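Long-range contact in structural polyprotein, VP3 (Israeli acute paralysis virus, PDB 5CDD), which probably serves as a structural protein of the capsid, one of the jelly-roll subunits that build the pentamers of this honeybee virus shell: residues A147-G151 / K245-P249. Residues are numbered along the deposited sequence; the frame is centred on the assembly and turned at random.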
ATOM      1  N   ALA B 147      74.472 -20.094   3.347  1.00 46.09           N
ATOM      2  CA  ALA B 147      74.817 -19.705   1.987  1.00 47.26           C
ATOM      3  C   ALA B 147      75.790 -20.692   1.353  1.00 48.43           C
ATOM      4  O   ALA B 147      76.114 -20.581   0.171  1.00 48.33           O
ATOM      5  CB  ALA B 147      75.415 -18.306   1.983  1.00 46.93           C
ATOM      6  N   PHE B 148      76.244 -21.665   2.137  1.00 49.46           N
ATOM      7  CA  PHE B 148      77.198 -22.652   1.646  1.00 49.69           C
ATOM      8  C   PHE B 148      76.567 -23.952   1.165  1.00 49.78           C
ATOM      9  O   PHE B 148      77.232 -24.766   0.521  1.00 51.00           O
ATOM     10  CB  PHE B 148      78.237 -22.937   2.732  1.00 49.78           C
ATOM     11  CG  PHE B 148      78.994 -21.717   3.164  1.00 50.31           C
ATOM     12  CD1 PHE B 148      79.790 -21.024   2.257  1.00 49.99           C
ATOM     13  CD2 PHE B 148      78.883 -21.234   4.463  1.00 50.67           C
ATOM     14  CE1 PHE B 148      80.460 -19.864   2.635  1.00 50.44           C
ATOM     15  CE2 PHE B 148      79.549 -20.073   4.852  1.00 51.10           C
ATOM     16  CZ  PHE B 148      80.339 -19.387   3.936  1.00 51.00           C
ATOM     17  N   HIS B 149      75.288 -24.152   1.472  1.00 48.72           N
ATOM     18  CA  HIS B 149      74.603 -25.361   1.036  1.00 47.13           C
ATOM     19  C   HIS B 149      74.106 -25.204  -0.393  1.00 47.60           C
ATOM     20  O   HIS B 149      73.611 -24.143  -0.781  1.00 47.85           O
ATOM     21  CB  HIS B 149      73.417 -25.686   1.948  1.00 45.07           C
ATOM     22  CG  HIS B 149      73.807 -26.071   3.341  1.00 43.66           C
ATOM     23  ND1 HIS B 149      74.113 -25.144   4.314  1.00 43.56           N
ATOM     24  CD2 HIS B 149      73.935 -27.286   3.927  1.00 42.39           C
ATOM     25  CE1 HIS B 149      74.408 -25.769   5.439  1.00 42.41           C
ATOM     26  NE2 HIS B 149      74.309 -27.070   5.232  1.00 41.95           N
ATOM     27  N   THR B 150      74.255 -26.265  -1.177  1.00 48.20           N
ATOM     28  CA  THR B 150      73.807 -26.257  -2.561  1.00 48.77           C
ATOM     29  C   THR B 150      73.079 -27.562  -2.855  1.00 48.87           C
ATOM     30  O   THR B 150      73.198 -28.536  -2.110  1.00 48.56           O
ATOM     31  CB  THR B 150      74.989 -26.101  -3.544  1.00 49.35           C
ATOM     32  OG1 THR B 150      75.926 -27.166  -3.344  1.00 49.45           O
ATOM     33  CG2 THR B 150      75.686 -24.766  -3.325  1.00 48.75           C
ATOM     34  N   GLY B 151      72.322 -27.573  -3.945  1.00 48.77           N
ATOM     35  CA  GLY B 151      71.570 -28.757  -4.309  1.00 48.73           C
ATOM     36  C   GLY B 151      70.240 -28.326  -4.887  1.00 48.39           C
ATOM     37  O   GLY B 151      69.926 -27.136  -4.888  1.00 48.91           O
ATOM     38  N   LYS B 245      71.943 -34.027  -5.449  1.00 53.27           N
ATOM     39  CA  LYS B 245      72.315 -34.340  -4.074  1.00 53.61           C
ATOM     40  C   LYS B 245      72.734 -33.088  -3.303  1.00 52.95           C
ATOM     41  O   LYS B 245      73.228 -32.125  -3.889  1.00 52.57           O
ATOM     42  CB  LYS B 245      73.445 -35.371  -4.076  1.00 54.81           C
ATOM     43  CG  LYS B 245      73.443 -36.287  -2.868  1.00 57.32           C
ATOM     44  CD  LYS B 245      74.292 -37.519  -3.122  1.00 57.88           C
ATOM     45  CE  LYS B 245      74.135 -38.535  -2.004  1.00 58.87           C
ATOM     46  NZ  LYS B 245      74.907 -39.779  -2.275  1.00 59.95           N
ATOM     47  N   LEU B 246      72.527 -33.105  -1.989  1.00 52.38           N
ATOM     48  CA  LEU B 246      72.878 -31.963  -1.150  1.00 52.07           C
ATOM     49  C   LEU B 246      74.390 -31.845  -0.971  1.00 53.97           C
ATOM     50  O   LEU B 246      75.054 -32.794  -0.559  1.00 53.43           O
ATOM     51  CB  LEU B 246      72.215 -32.087   0.223  1.00 49.03           C
ATOM     52  CG  LEU B 246      72.489 -30.937   1.199  1.00 46.91           C
ATOM     53  CD1 LEU B 246      71.938 -29.639   0.629  1.00 45.67           C
ATOM     54  CD2 LEU B 246      71.855 -31.237   2.545  1.00 44.88           C
ATOM     55  N   MET B 247      74.927 -30.669  -1.279  1.00 56.66           N
ATOM     56  CA  MET B 247      76.357 -30.410  -1.158  1.00 58.98           C
ATOM     57  C   MET B 247      76.577 -29.468   0.014  1.00 59.41           C
ATOM     58  O   MET B 247      75.773 -28.571   0.241  1.00 59.40           O
ATOM     59  CB  MET B 247      76.872 -29.770  -2.444  1.00 61.70           C
ATOM     60  CG  MET B 247      76.700 -30.645  -3.671  1.00 65.18           C
ATOM     61  SD  MET B 247      77.987 -31.905  -3.815  1.00 69.61           S
ATOM     62  CE  MET B 247      77.403 -33.182  -2.714  1.00 67.79           C
ATOM     63  N   ALA B 248      77.661 -29.660   0.756  1.00 60.35           N
ATOM     64  CA  ALA B 248      77.924 -28.806   1.904  1.00 60.87           C
ATOM     65  C   ALA B 248      79.353 -28.881   2.411  1.00 61.32           C
ATOM     66  O   ALA B 248      79.823 -29.952   2.783  1.00 61.57           O
ATOM     67  CB  ALA B 248      76.976 -29.168   3.030  1.00 60.44           C
ATOM     68  N   PRO B 249      80.067 -27.739   2.434  1.00 61.50           N
ATOM     69  CA  PRO B 249      81.447 -27.752   2.926  1.00 61.59           C
ATOM     70  C   PRO B 249      81.368 -28.260   4.364  1.00 62.53           C
ATOM     71  O   PRO B 249      80.285 -28.274   4.956  1.00 63.16           O
ATOM     72  CB  PRO B 249      81.846 -26.279   2.869  1.00 60.92           C
ATOM     73  CG  PRO B 249      81.017 -25.744   1.751  1.00 61.01           C
ATOM     74  CD  PRO B 249      79.681 -26.382   2.011  1.00 61.66           C
TER
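The end of an antiparallel beta-sheet, in a capsid protein of the picornavirus-like jelly-roll family, is closed here by one hydrogen-bonded pair, T150 with M247. Strand 150-159 begins where strand 236-247 finishes, the two being inner neighbours of a four-stranded sheet, and the contact illustrates how two chains go on touching through side chains beyond the last pair. Both backbone bonds of the pair form: T150 N donates to M247 O at 3.1 Å, and M247 N returns to T150 O at 2.9 Å, each nearly straight. H149 CA also approaches M247 O, at 3.5 Å, as a C-H...O contact beside the N-H bond.

T150 and M247 share one face, and their side chains cross obliquely. With OG1 between its backbone N and carbonyl carbon (chi1 58°), the threonine turns its hydroxyl toward the CB and CG of M247, whose chain then bends away at chi2 and chi3. On the opposite face H149 and L246 are buried. There L246 brings CD1 to T150 O, and A248 CB comes obliquely to the H149 ring, 3.7 Å from H149 CD2. H149 is held at both nitrogens, ND1 bonding to T146 OG1 and NE2 to S253 O, which fixes the ring's rotation; V256 of strand 255-265 packs against both H149 and L246.

Past the last bridge the chains still touch, through F148 and P249. The phenylalanine ring leads away to meet F86 of a neighbouring chain, planes about 20° apart, while F148 CB stays 3.8 Å from P249 CD and F148 O lies 3.3 Å from that same CD.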